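Beta-N-acetylhexosaminidase (Arthrobacter aurescens, PDB 3RCN) probably hydrolyses terminal non-reducing N-acetyl-D-hexosamine residues from N-acetyl-beta-D-hexosaminides, as a glycoside hydrolase of family 20. Local coordinates at residues Phe7-Pro12 with Thr499-Ala504; Thr53-Ala58 with Glu123-Pro128; Tyr221-Leu226 with Leu298-Glu303; Thr320-Gln323 with Gln327-Ala330; Asp414-Pro419 with Gly530-Tyr535. All blocks are in the same frame, centred on the assembly; numbering follows the deposited sequence.

Interactions 1 and 2 lie on the same side of the chain's centre, with centres about 21 Å apart. Interaction 2 belongs to the N-terminal family 20 domain. Interaction 1 joins the 7-12 loop to helix 491-508. Interactions 3 and 4 both fall in the catalytic barrel domain, with centres about 32 Å apart. Interaction 4 comes closest to the predicted proton donor, Glu-316, but does not touch it: the Trp-322 side chain is about 11 Å from that of Glu-316. Interaction 5 is a surface contact whose segments alternate along the chain with those of interaction 1, their centres about 29 Å apart. Interactions 4 and 5 hold sulfate ions. Interactions 2 and 3 both touch the second subunit.

Interaction 1 of 5, residues Phe7-Pro12 with Thr499-Ala504; sequences FHQLIP and TGAHLA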
# COMPACT_ATOMS: atom_id res chain seq x y z
N PHE A 7 -32.69 6.28 12.73
CA PHE A 7 -31.35 6.86 12.67
C PHE A 7 -30.22 5.84 12.51
O PHE A 7 -30.05 4.94 13.33
CB PHE A 7 -31.08 7.74 13.88
CG PHE A 7 -29.77 8.46 13.81
CD1 PHE A 7 -29.66 9.66 13.12
CD2 PHE A 7 -28.64 7.93 14.41
CE1 PHE A 7 -28.45 10.32 13.04
CE2 PHE A 7 -27.42 8.59 14.34
CZ PHE A 7 -27.33 9.78 13.65
N HIS A 8 -29.44 6.02 11.45
CA HIS A 8 -28.25 5.23 11.20
C HIS A 8 -27.28 6.11 10.44
O HIS A 8 -27.69 7.07 9.79
CB HIS A 8 -28.57 4.01 10.35
CG HIS A 8 -28.71 4.32 8.89
ND1 HIS A 8 -29.93 4.35 8.25
CD2 HIS A 8 -27.79 4.65 7.96
CE1 HIS A 8 -29.75 4.67 6.98
NE2 HIS A 8 -28.46 4.86 6.78
N GLN A 9 -26.00 5.84 10.60
CA GLN A 9 -24.95 6.48 9.80
C GLN A 9 -24.31 5.73 8.62
O GLN A 9 -23.28 6.16 8.11
CB GLN A 9 -23.98 7.26 10.67
CG GLN A 9 -24.76 8.34 11.41
CD GLN A 9 -23.90 9.19 12.30
OE1 GLN A 9 -23.12 8.69 13.12
NE2 GLN A 9 -24.05 10.50 12.16
N LEU A 10 -24.87 4.57 8.28
CA LEU A 10 -24.40 3.73 7.16
C LEU A 10 -24.32 4.41 5.79
O LEU A 10 -25.25 5.09 5.37
CB LEU A 10 -25.33 2.53 7.02
CG LEU A 10 -25.58 1.77 8.31
CD1 LEU A 10 -26.72 0.83 8.12
CD2 LEU A 10 -24.32 1.01 8.72
N ILE A 11 -23.20 4.22 5.10
CA ILE A 11 -23.13 4.55 3.69
C ILE A 11 -22.54 3.36 2.94
O ILE A 11 -21.51 2.82 3.36
CB ILE A 11 -22.20 5.75 3.46
CG1 ILE A 11 -22.82 7.04 3.98
CG2 ILE A 11 -21.83 5.91 2.01
CD1 ILE A 11 -21.88 8.21 3.95
N PRO A 12 -23.12 3.00 1.78
CA PRO A 12 -24.40 3.49 1.22
C PRO A 12 -25.58 3.19 2.14
O PRO A 12 -25.60 2.15 2.78
CB PRO A 12 -24.57 2.64 -0.05
CG PRO A 12 -23.25 1.97 -0.29
CD PRO A 12 -22.59 1.85 1.04
N THR A 499 -19.84 13.19 7.43
CA THR A 499 -19.00 13.81 8.44
C THR A 499 -19.14 13.12 9.80
O THR A 499 -18.15 12.93 10.50
CB THR A 499 -19.36 15.29 8.59
OG1 THR A 499 -20.69 15.40 9.08
CG2 THR A 499 -19.27 15.99 7.25
N GLY A 500 -20.36 12.72 10.14
CA GLY A 500 -20.64 12.05 11.40
C GLY A 500 -19.91 10.73 11.61
O GLY A 500 -19.38 10.48 12.69
N ALA A 501 -19.90 9.87 10.59
CA ALA A 501 -19.31 8.53 10.69
C ALA A 501 -18.29 8.17 9.60
O ALA A 501 -17.16 7.77 9.90
CB ALA A 501 -20.39 7.46 10.82
N HIS A 502 -18.74 8.21 8.35
CA HIS A 502 -17.98 7.69 7.20
C HIS A 502 -16.56 8.22 6.98
O HIS A 502 -15.67 7.45 6.62
CB HIS A 502 -18.78 7.84 5.91
CG HIS A 502 -18.40 6.85 4.86
ND1 HIS A 502 -18.64 5.50 4.99
CD2 HIS A 502 -17.77 7.02 3.67
CE1 HIS A 502 -18.19 4.87 3.91
NE2 HIS A 502 -17.66 5.77 3.10
N LEU A 503 -16.34 9.51 7.17
CA LEU A 503 -14.99 10.04 7.06
C LEU A 503 -14.05 9.28 8.00
O LEU A 503 -12.88 9.06 7.67
CB LEU A 503 -14.93 11.53 7.36
CG LEU A 503 -15.46 12.53 6.33
CD1 LEU A 503 -15.00 13.93 6.72
CD2 LEU A 503 -15.01 12.20 4.89
N ALA A 504 -14.55 8.90 9.17
CA ALA A 504 -13.75 8.15 10.15
C ALA A 504 -13.43 6.76 9.63
O ALA A 504 -12.36 6.22 9.92
CB ALA A 504 -14.45 8.06 11.48
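Ile-11 packs over one face of the His-502 imidazole. Its CB lies 4.1 Å from the ring centroid and 21° off the ring normal, a CH-pi contact shifted toward the rim. The two side chains cross at about a right angle. Ile-11 CD1 reaches further along, to 3.7 Å from His-502 CB. The ring is also held through its nitrogens. His-502 NE2 hydrogen bonds to His-167 NE2, and His-502 ND1 bonds to Arg-505. This fixes the plane that Ile-11 covers. Gln-9 makes the second half of the contact. Its CB sits 3.6 Å from Ala-501 CB. CG is anti to the carbonyl carbon (chi1 -60°), and the chain beyond it runs extended past the helix. The amide end therefore reaches Gly-500, with Gln-9 NE2 3.8 Å from Gly-500 CA. The helix makes a wider, pi-type turn at 499-502, where Gly-500, Ala-501 and His-502 meet the loop. No hydrogen bond joins the two segments. The contact lays the loop before strand 16-26, part of the N-terminal family 20 domain, on helix 491-508 near the end of the chain. Helix 474-483 also touches Ile-11 and His-502, and Gln-107 of helix 95-109 bonds to Ile-11 O.

Interaction 2 of 5, residues Thr53-Ala58 with Glu123-Pro128; sequences TGWDLA and EGWSVP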
# COMPACT_ATOMS: atom_id res chain seq x y z
N THR A 53 -10.12 -7.36 15.62
CA THR A 53 -10.34 -7.70 17.02
C THR A 53 -9.32 -8.58 17.75
O THR A 53 -9.35 -8.67 18.97
CB THR A 53 -11.66 -8.47 17.18
OG1 THR A 53 -11.52 -9.77 16.60
CG2 THR A 53 -12.81 -7.71 16.54
N GLY A 54 -8.40 -9.21 17.03
CA GLY A 54 -7.60 -10.26 17.64
C GLY A 54 -8.38 -11.51 18.06
O GLY A 54 -7.83 -12.39 18.73
N TRP A 55 -9.65 -11.63 17.69
CA TRP A 55 -10.40 -12.84 18.04
C TRP A 55 -10.13 -14.06 17.14
O TRP A 55 -9.71 -13.91 15.99
CB TRP A 55 -11.89 -12.56 18.08
CG TRP A 55 -12.29 -11.51 19.03
CD1 TRP A 55 -11.59 -11.08 20.11
CD2 TRP A 55 -13.48 -10.73 18.98
NE1 TRP A 55 -12.28 -10.09 20.76
CE2 TRP A 55 -13.45 -9.85 20.08
CE3 TRP A 55 -14.58 -10.68 18.12
CZ2 TRP A 55 -14.46 -8.93 20.33
CZ3 TRP A 55 -15.59 -9.78 18.38
CH2 TRP A 55 -15.52 -8.91 19.48
N ASP A 56 -10.37 -15.25 17.66
CA ASP A 56 -10.28 -16.49 16.88
C ASP A 56 -11.34 -16.61 15.77
O ASP A 56 -11.04 -17.01 14.65
CB ASP A 56 -10.37 -17.71 17.79
CG ASP A 56 -9.03 -18.13 18.35
OD1 ASP A 56 -8.90 -19.29 18.78
OD2 ASP A 56 -8.09 -17.30 18.35
N LEU A 57 -12.59 -16.28 16.10
CA LEU A 57 -13.70 -16.38 15.16
C LEU A 57 -13.78 -17.75 14.49
O LEU A 57 -13.90 -17.85 13.28
CB LEU A 57 -13.64 -15.26 14.12
CG LEU A 57 -13.98 -13.89 14.73
CD1 LEU A 57 -13.93 -12.76 13.71
CD2 LEU A 57 -15.34 -13.98 15.41
N ALA A 58 -13.71 -18.79 15.31
CA ALA A 58 -13.80 -20.16 14.84
C ALA A 58 -15.21 -20.46 14.37
O ALA A 58 -16.18 -19.93 14.91
CB ALA A 58 -13.41 -21.13 15.96
N GLU A 123 -12.33 -6.02 24.93
CA GLU A 123 -12.97 -6.75 26.03
C GLU A 123 -14.36 -7.14 25.56
O GLU A 123 -14.78 -8.30 25.67
CB GLU A 123 -13.04 -5.90 27.30
CG GLU A 123 -11.69 -5.48 27.86
CD GLU A 123 -10.75 -6.66 28.08
OE1 GLU A 123 -11.24 -7.79 28.33
OE2 GLU A 123 -9.51 -6.46 28.00
N GLY A 124 -15.05 -6.16 25.00
CA GLY A 124 -16.25 -6.44 24.25
C GLY A 124 -16.44 -5.38 23.19
O GLY A 124 -15.94 -4.25 23.30
N TRP A 125 -17.16 -5.75 22.14
CA TRP A 125 -17.60 -4.79 21.16
C TRP A 125 -19.09 -4.90 21.19
O TRP A 125 -19.63 -5.91 21.63
CB TRP A 125 -17.11 -5.14 19.76
CG TRP A 125 -15.64 -5.10 19.58
CD1 TRP A 125 -14.69 -5.59 20.41
CD2 TRP A 125 -14.93 -4.54 18.46
NE1 TRP A 125 -13.43 -5.38 19.89
CE2 TRP A 125 -13.56 -4.73 18.69
CE3 TRP A 125 -15.34 -3.90 17.29
CZ2 TRP A 125 -12.58 -4.30 17.80
CZ3 TRP A 125 -14.36 -3.48 16.40
CH2 TRP A 125 -13.00 -3.68 16.66
N SER A 126 -19.76 -3.87 20.74
CA SER A 126 -21.20 -3.93 20.72
C SER A 126 -21.80 -3.60 19.36
O SER A 126 -21.39 -2.65 18.70
CB SER A 126 -21.77 -3.03 21.80
OG SER A 126 -21.43 -3.56 23.06
N VAL A 127 -22.76 -4.42 18.96
CA VAL A 127 -23.58 -4.14 17.79
C VAL A 127 -24.96 -3.70 18.24
O VAL A 127 -25.66 -4.44 18.92
CB VAL A 127 -23.74 -5.38 16.90
CG1 VAL A 127 -22.78 -5.33 15.73
CG2 VAL A 127 -23.53 -6.65 17.73
N PRO A 128 -25.36 -2.47 17.87
CA PRO A 128 -26.72 -2.04 18.19
C PRO A 128 -27.74 -3.02 17.60
O PRO A 128 -27.47 -3.57 16.54
CB PRO A 128 -26.83 -0.67 17.51
CG PRO A 128 -25.68 -0.61 16.55
CD PRO A 128 -24.60 -1.45 17.14
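Trp-55 and Trp-125 form a T-shaped aromatic pair. The edge of Trp-55 is directed at the face of Trp-125. The six-membered ring of Trp-55 and the five-membered ring of Trp-125 have centroids 4.8 Å apart, and their planes stand at 69°. The benzo end of Trp-55 does the touching: its CZ2 is 3.3 Å from Trp-125 CD1, and its CH2 is 3.5 Å from the same Trp-125 CD1.

A CH-pi contact comes from Thr-53. Its methyl CG2 lies over the face of the six-membered ring of Trp-125, 3.9 Å from the centroid. The same residue also covers Trp-55: Thr-53 CB sits above the centre of that indole. One threonine thus meets both tryptophans.

The hydrogen bonding is local. Trp-55 N donates to Thr-53 OG1 at 2.9 Å with an N-H...O angle of 156°, which makes an ST turn. OG1 lies between the backbone N and the carbonyl carbon (chi1 70°), and this leaves CG2 to face Trp-125. OG1 also bonds to Leu-49 O, one turn back in the helix.

Both segments lie in the N-terminal family 20 domain, where the end of helix 39-53 meets the mixed sheet at the start of strand 125-134. Asp-56 forms a salt bridge with Arg-43 of the second subunit. Trp-125 pairs through its backbone with Leu-26 of strand 16-26, and its ring packs on Leu-109 of helix 95-109.

Interaction 3 of 5, residues Tyr221-Leu226 with Leu298-Glu303; sequences YTQDDL and LDEVVE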
# COMPACT_ATOMS: atom_id res chain seq x y z
N TYR A 221 2.37 -5.08 -14.31
CA TYR A 221 1.96 -6.26 -13.59
C TYR A 221 2.39 -7.51 -14.34
O TYR A 221 2.32 -7.54 -15.56
CB TYR A 221 0.46 -6.23 -13.37
CG TYR A 221 -0.01 -4.88 -12.87
CD1 TYR A 221 0.25 -4.47 -11.56
CD2 TYR A 221 -0.68 -4.00 -13.70
CE1 TYR A 221 -0.18 -3.23 -11.10
CE2 TYR A 221 -1.10 -2.76 -13.26
CZ TYR A 221 -0.85 -2.38 -11.96
OH TYR A 221 -1.27 -1.15 -11.52
N THR A 222 2.87 -8.51 -13.62
CA THR A 222 3.18 -9.78 -14.23
C THR A 222 1.87 -10.50 -14.28
O THR A 222 0.88 -10.01 -13.74
CB THR A 222 4.11 -10.63 -13.35
OG1 THR A 222 3.42 -10.94 -12.13
CG2 THR A 222 5.41 -9.90 -13.04
N GLN A 223 1.87 -11.70 -14.86
CA GLN A 223 0.62 -12.42 -15.01
C GLN A 223 0.17 -12.91 -13.65
O GLN A 223 -1.02 -12.91 -13.34
CB GLN A 223 0.77 -13.55 -16.03
CG GLN A 223 1.35 -13.07 -17.36
CD GLN A 223 0.67 -13.69 -18.59
OE1 GLN A 223 0.24 -14.85 -18.57
NE2 GLN A 223 0.57 -12.91 -19.65
N ASP A 224 1.13 -13.29 -12.82
CA ASP A 224 0.84 -13.70 -11.46
C ASP A 224 0.28 -12.57 -10.62
O ASP A 224 -0.56 -12.79 -9.74
CB ASP A 224 2.08 -14.29 -10.81
CG ASP A 224 2.25 -15.75 -11.13
OD1 ASP A 224 1.24 -16.39 -11.48
OD2 ASP A 224 3.39 -16.27 -11.00
N ASP A 225 0.74 -11.35 -10.89
CA ASP A 225 0.24 -10.17 -10.20
C ASP A 225 -1.21 -9.91 -10.58
O ASP A 225 -2.05 -9.59 -9.73
CB ASP A 225 1.09 -8.94 -10.54
CG ASP A 225 2.52 -9.02 -10.01
OD1 ASP A 225 3.40 -8.41 -10.65
OD2 ASP A 225 2.77 -9.68 -8.96
N LEU A 226 -1.51 -10.04 -11.87
CA LEU A 226 -2.86 -9.83 -12.34
C LEU A 226 -3.79 -10.90 -11.82
O LEU A 226 -4.89 -10.62 -11.38
CB LEU A 226 -2.90 -9.77 -13.87
CG LEU A 226 -2.13 -8.57 -14.41
CD1 LEU A 226 -1.90 -8.69 -15.90
CD2 LEU A 226 -2.88 -7.31 -14.09
N LEU A 298 -5.10 -10.89 -26.85
CA LEU A 298 -6.38 -11.16 -26.21
C LEU A 298 -6.51 -12.61 -25.78
O LEU A 298 -7.37 -12.94 -24.96
CB LEU A 298 -7.55 -10.76 -27.10
CG LEU A 298 -7.79 -9.27 -27.33
CD1 LEU A 298 -8.82 -9.09 -28.44
CD2 LEU A 298 -8.22 -8.56 -26.06
N ASP A 299 -5.67 -13.48 -26.34
CA ASP A 299 -5.61 -14.88 -25.93
C ASP A 299 -5.05 -14.97 -24.52
O ASP A 299 -5.54 -15.73 -23.70
CB ASP A 299 -4.70 -15.69 -26.85
CG ASP A 299 -5.37 -16.06 -28.16
OD1 ASP A 299 -6.62 -16.08 -28.21
OD2 ASP A 299 -4.64 -16.34 -29.14
N GLU A 300 -4.00 -14.20 -24.23
CA GLU A 300 -3.46 -14.21 -22.88
C GLU A 300 -4.38 -13.49 -21.90
O GLU A 300 -4.60 -13.97 -20.80
CB GLU A 300 -2.02 -13.69 -22.84
CG GLU A 300 -1.10 -14.58 -23.67
CD GLU A 300 0.37 -14.28 -23.48
OE1 GLU A 300 0.78 -13.99 -22.33
OE2 GLU A 300 1.12 -14.36 -24.48
N VAL A 301 -4.94 -12.35 -22.32
CA VAL A 301 -5.86 -11.62 -21.46
C VAL A 301 -6.96 -12.54 -20.96
O VAL A 301 -7.29 -12.56 -19.78
CB VAL A 301 -6.54 -10.47 -22.20
CG1 VAL A 301 -7.70 -9.91 -21.36
CG2 VAL A 301 -5.54 -9.40 -22.56
N VAL A 302 -7.51 -13.32 -21.88
CA VAL A 302 -8.69 -14.12 -21.59
C VAL A 302 -8.37 -15.28 -20.65
O VAL A 302 -9.24 -15.76 -19.92
CB VAL A 302 -9.37 -14.55 -22.91
CG1 VAL A 302 -9.61 -16.06 -22.97
CG2 VAL A 302 -10.64 -13.77 -23.09
N GLU A 303 -7.11 -15.71 -20.68
CA GLU A 303 -6.60 -16.70 -19.73
C GLU A 303 -6.50 -16.14 -18.29
O GLU A 303 -6.81 -16.83 -17.32
CB GLU A 303 -5.24 -17.21 -20.22
CG GLU A 303 -4.69 -18.38 -19.43
CD GLU A 303 -5.62 -19.59 -19.47
OE1 GLU A 303 -6.26 -19.80 -20.53
OE2 GLU A 303 -5.71 -20.32 -18.46
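Gln-223 and Glu-300 make a small polar contact between two helices of the catalytic barrel domain. Gln-223 stands in the first turn of helix 223-235, and Glu-300 lies on helix 288-304. Gln-223 NE2 donates to Glu-300 OE1 at 2.9 Å, with an N-H...O angle of 136°. The bond is thus clearly bent. NE2 meets the oxygen nearly along its C-O axis, while Glu-300 OE1 sits 29° out of the Gln-223 amide plane. The amide and carboxylate planes are 66° apart. The Gln-223 chain bends at chi2 to present NE2, and the Glu-300 chain is extended beyond CG.

Both groups also grip the loop at 185-188. Gln-223 NE2 bonds to Gln-185 O as well. The carboxylate accepts from Asn-187 N through OE1 and from Arg-188 N through OE2. Three bonds therefore fix its position.

The domain is an alpha-beta barrel, and these helices precede its strands 239-243 and 309-313. Helix 223-235 opens with a capping box. Asp-225 N donates to Thr-222 OG1 at 3.0 Å, and Thr-222 N donates to Asp-225 OD1 at 3.0 Å. Asp-225 OD2 forms a salt bridge with Arg-115 of the second subunit.

Interaction 4 of 5, residues Thr320-Gln323 with Gln327-Ala330; sequences TQWQ and QAQA. With SO4 (sulfate ion), chain D; SO4 (sulfate ion), chain C.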
# COMPACT_ATOMS: atom_id res chain seq x y z
N THR A 320 -6.42 11.28 -39.52
CA THR A 320 -5.36 11.89 -40.29
C THR A 320 -4.38 10.87 -40.84
O THR A 320 -4.11 10.84 -42.03
CB THR A 320 -4.58 12.89 -39.43
OG1 THR A 320 -5.50 13.82 -38.85
CG2 THR A 320 -3.54 13.63 -40.27
N GLN A 321 -3.85 10.02 -39.96
CA GLN A 321 -2.90 9.00 -40.37
C GLN A 321 -3.51 8.09 -41.45
O GLN A 321 -2.88 7.81 -42.47
CB GLN A 321 -2.47 8.17 -39.16
CG GLN A 321 -1.54 6.99 -39.48
CD GLN A 321 -1.18 6.19 -38.23
OE1 GLN A 321 -0.77 6.74 -37.20
NE2 GLN A 321 -1.34 4.86 -38.31
N TRP A 322 -4.74 7.65 -41.23
CA TRP A 322 -5.37 6.69 -42.12
C TRP A 322 -5.67 7.30 -43.49
O TRP A 322 -5.53 6.64 -44.51
CB TRP A 322 -6.64 6.14 -41.50
CG TRP A 322 -6.42 5.17 -40.40
CD1 TRP A 322 -5.24 4.58 -40.04
CD2 TRP A 322 -7.41 4.66 -39.51
NE1 TRP A 322 -5.44 3.73 -38.98
CE2 TRP A 322 -6.77 3.76 -38.64
CE3 TRP A 322 -8.79 4.86 -39.37
CZ2 TRP A 322 -7.46 3.07 -37.64
CZ3 TRP A 322 -9.47 4.18 -38.38
CH2 TRP A 322 -8.80 3.29 -37.53
N GLN A 323 -6.09 8.56 -43.49
CA GLN A 323 -6.39 9.26 -44.73
C GLN A 323 -5.14 9.44 -45.59
O GLN A 323 -5.23 9.47 -46.82
CB GLN A 323 -7.02 10.61 -44.44
CG GLN A 323 -8.42 10.51 -43.88
CD GLN A 323 -8.90 11.84 -43.35
OE1 GLN A 323 -8.17 12.83 -43.36
NE2 GLN A 323 -10.15 11.88 -42.88
N GLN A 327 -1.48 2.31 -47.31
CA GLN A 327 -1.89 0.98 -46.85
C GLN A 327 -3.35 0.96 -46.41
O GLN A 327 -4.07 -0.00 -46.64
CB GLN A 327 -1.01 0.50 -45.70
CG GLN A 327 -1.35 -0.90 -45.16
CD GLN A 327 -2.48 -0.90 -44.13
OE1 GLN A 327 -2.82 0.13 -43.54
NE2 GLN A 327 -3.08 -2.08 -43.92
N ALA A 328 -3.77 2.03 -45.75
CA ALA A 328 -5.12 2.12 -45.24
C ALA A 328 -6.09 2.22 -46.41
O ALA A 328 -7.13 1.56 -46.44
CB ALA A 328 -5.23 3.33 -44.31
N GLN A 329 -5.74 3.05 -47.39
CA GLN A 329 -6.52 3.18 -48.61
C GLN A 329 -6.69 1.83 -49.29
O GLN A 329 -7.80 1.41 -49.57
CB GLN A 329 -5.86 4.19 -49.54
CG GLN A 329 -5.76 5.59 -48.93
CD GLN A 329 -7.12 6.25 -48.71
OE1 GLN A 329 -8.15 5.73 -49.14
NE2 GLN A 329 -7.12 7.40 -48.05
N ALA A 330 -5.57 1.15 -49.55
CA ALA A 330 -5.62 -0.19 -50.13
C ALA A 330 -6.57 -1.11 -49.36
O ALA A 330 -7.40 -1.80 -49.96
CB ALA A 330 -4.21 -0.80 -50.20
S SO4 D . -10.59 9.41 -47.36
O1 SO4 D . -9.18 9.75 -47.59
O2 SO4 D . -11.02 9.90 -46.06
O3 SO4 D . -11.40 10.05 -48.39
O4 SO4 D . -10.76 7.96 -47.41
S SO4 C . -3.03 -6.15 -45.05
O1 SO4 C . -1.67 -6.62 -44.76
O2 SO4 C . -3.87 -6.31 -43.87
O3 SO4 C . -3.01 -4.74 -45.43
O4 SO4 C . -3.59 -6.94 -46.14
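Ala-328 faces the end of helix 320-323, with its CB 3.3 Å from Trp-322 O and 4.2 Å from Trp-322 CB. The motif is a short helix, 320-323, followed after two residues by helix 326-335. They follow strand 309-313 of the catalytic barrel and the predicted proton donor Glu-316. The Trp-322 indole meets Ala-328 CB obliquely and packs on Val-286 and His-344. Its NE1 bonds to Leu-284 O.

The end of Gln-329 comes back to the first helix. Its chain bends at chi2 (-67°), which brings the amide to the last carbonyl of that helix. Gln-329 NE2 donates to Gln-323 O at 3.1 Å. The acceptor lies in the amide plane of Gln-329, but NE2 sits above the carbonyl plane, 38° out of it. Gln-329 NE2 also donates to O1 of a sulfate ion at 3.2 Å. Gln-323 CG comes to 3.4 Å from O2 of this sulfate. The ion thus sits against both helices, beside the two glutamines.

Gln-327 NE2 bonds to Val-286 O and to a second sulfate, both ions probably from the crystallisation liquor. Gln-327 NE2 lies 3.1 Å from O3 of that second ion.

Interaction 5 of 5, residues Asp414-Pro419 with Gly530-Tyr535; sequences DGDDEP and GWKRDY. With SO4 (sulfate ion), chain G.
The Asp-416 carboxylate and the Gly-415 carbonyl both meet the tip of Lys-532 over a face. Lys-532 NZ lies well out of the carboxylate plane, 3.3 Å from Asp-416 OD2. This is a salt bridge, with a weak hydrogen bond. Lys-532 NZ also stands over the face of the Gly-415 peptide, 3.4 Å from Gly-415 O, a weak hydrogen bond. With chi2 to chi4 all near 180°, the extended Lys-532 chain carries NZ across to the loop. It crosses the Asp-416 side chain at about a right angle. Asp-416 is poorly ordered, and this end of the bridge is the less certain one.

A sulfate ion adds a further link. Lys-532 NZ bonds to its O1 at 3.0 Å. Gly-415 N donates to its O2 at 3.2 Å. The ion is probably from the crystallisation liquor, and it bridges Lys-532 NZ and Gly-415 N.

The contact lies at the surface, between the 414-419 loop and strand 531-532. The loop leads into strand 422-423, which pairs in parallel with 531-532. Pro-419 packs on helix 464-471. Asp-534 is the N-cap of helix 535-539, with a weak bond between its OD1 and Asp-536 N.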
# COMPACT_ATOMS: atom_id res chain seq x y z
N ASP A 414 -14.42 25.17 -7.71
CA ASP A 414 -13.92 26.24 -8.54
C ASP A 414 -12.69 26.88 -7.90
O ASP A 414 -12.51 26.81 -6.68
CB ASP A 414 -15.00 27.30 -8.77
CG ASP A 414 -15.34 28.06 -7.51
OD1 ASP A 414 -15.78 29.23 -7.61
OD2 ASP A 414 -15.18 27.49 -6.41
N GLY A 415 -11.86 27.52 -8.71
CA GLY A 415 -10.76 28.31 -8.19
C GLY A 415 -9.36 27.74 -8.30
O GLY A 415 -9.12 26.68 -8.89
N ASP A 416 -8.42 28.48 -7.72
CA ASP A 416 -7.00 28.19 -7.88
C ASP A 416 -6.36 27.36 -6.75
O ASP A 416 -5.18 27.05 -6.81
CB ASP A 416 -6.22 29.49 -8.12
CG ASP A 416 -6.76 30.29 -9.31
OD1 ASP A 416 -5.95 30.74 -10.15
OD2 ASP A 416 -7.99 30.47 -9.40
N ASP A 417 -7.13 27.02 -5.72
CA ASP A 417 -6.57 26.22 -4.64
C ASP A 417 -6.63 24.70 -4.80
O ASP A 417 -5.96 23.96 -4.07
CB ASP A 417 -7.13 26.65 -3.29
CG ASP A 417 -6.49 27.93 -2.80
OD1 ASP A 417 -5.41 27.85 -2.16
OD2 ASP A 417 -7.05 29.02 -3.07
N GLU A 418 -7.39 24.22 -5.78
CA GLU A 418 -7.42 22.80 -6.10
C GLU A 418 -6.17 22.43 -6.92
O GLU A 418 -5.76 23.19 -7.80
CB GLU A 418 -8.70 22.45 -6.87
CG GLU A 418 -10.01 22.80 -6.16
CD GLU A 418 -10.13 22.17 -4.78
OE1 GLU A 418 -9.91 20.94 -4.67
OE2 GLU A 418 -10.44 22.89 -3.80
N PRO A 419 -5.56 21.28 -6.62
CA PRO A 419 -4.35 20.81 -7.33
C PRO A 419 -4.57 20.41 -8.81
O PRO A 419 -5.47 19.64 -9.09
CB PRO A 419 -3.93 19.58 -6.50
CG PRO A 419 -5.17 19.14 -5.79
CD PRO A 419 -5.95 20.39 -5.51
N GLY A 530 -3.26 23.63 -14.95
CA GLY A 530 -4.32 22.73 -15.38
C GLY A 530 -5.00 23.28 -16.61
O GLY A 530 -4.47 24.17 -17.29
N TRP A 531 -6.16 22.72 -16.95
CA TRP A 531 -7.00 23.27 -18.00
C TRP A 531 -8.46 23.30 -17.53
O TRP A 531 -9.11 22.26 -17.42
CB TRP A 531 -6.87 22.39 -19.24
CG TRP A 531 -7.40 23.02 -20.48
CD1 TRP A 531 -8.49 22.61 -21.21
CD2 TRP A 531 -6.89 24.18 -21.14
NE1 TRP A 531 -8.67 23.45 -22.28
CE2 TRP A 531 -7.70 24.42 -22.26
CE3 TRP A 531 -5.82 25.04 -20.89
CZ2 TRP A 531 -7.48 25.48 -23.13
CZ3 TRP A 531 -5.60 26.10 -21.76
CH2 TRP A 531 -6.43 26.30 -22.87
N LYS A 532 -9.01 24.50 -17.34
CA LYS A 532 -10.32 24.63 -16.71
C LYS A 532 -11.45 24.66 -17.72
O LYS A 532 -11.51 25.55 -18.56
CB LYS A 532 -10.39 25.89 -15.86
CG LYS A 532 -9.52 25.89 -14.62
CD LYS A 532 -9.82 27.12 -13.79
CE LYS A 532 -8.84 27.23 -12.61
NZ LYS A 532 -9.08 28.44 -11.77
N ARG A 533 -12.38 23.72 -17.59
CA ARG A 533 -13.51 23.66 -18.51
C ARG A 533 -14.82 24.07 -17.85
O ARG A 533 -14.99 23.93 -16.63
CB ARG A 533 -13.63 22.26 -19.12
CG ARG A 533 -12.45 21.91 -20.00
CD ARG A 533 -12.53 20.50 -20.48
NE ARG A 533 -13.72 20.27 -21.28
CZ ARG A 533 -14.05 19.10 -21.81
NH1 ARG A 533 -15.15 18.98 -22.54
NH2 ARG A 533 -13.27 18.05 -21.62
N ASP A 534 -15.72 24.63 -18.66
CA ASP A 534 -17.05 25.05 -18.24
C ASP A 534 -18.12 24.43 -19.15
O ASP A 534 -18.18 24.73 -20.35
CB ASP A 534 -17.17 26.57 -18.25
CG ASP A 534 -18.59 27.05 -18.00
OD1 ASP A 534 -19.38 26.31 -17.38
OD2 ASP A 534 -18.91 28.19 -18.42
N TYR A 535 -18.96 23.58 -18.58
CA TYR A 535 -19.89 22.79 -19.38
C TYR A 535 -20.86 23.63 -20.20
O TYR A 535 -21.21 23.26 -21.32
CB TYR A 535 -20.68 21.81 -18.51
CG TYR A 535 -21.55 20.87 -19.30
CD1 TYR A 535 -22.94 20.90 -19.18
CD2 TYR A 535 -20.99 19.97 -20.21
CE1 TYR A 535 -23.74 20.04 -19.92
CE2 TYR A 535 -21.78 19.11 -20.95
CZ TYR A 535 -23.16 19.15 -20.81
OH TYR A 535 -23.95 18.29 -21.55
S SO4 G . -13.17 29.18 -12.18
O1 SO4 G . -11.81 29.60 -11.83
O2 SO4 G . -13.63 28.13 -11.28
O3 SO4 G . -14.06 30.33 -12.07
O4 SO4 G . -13.19 28.67 -13.55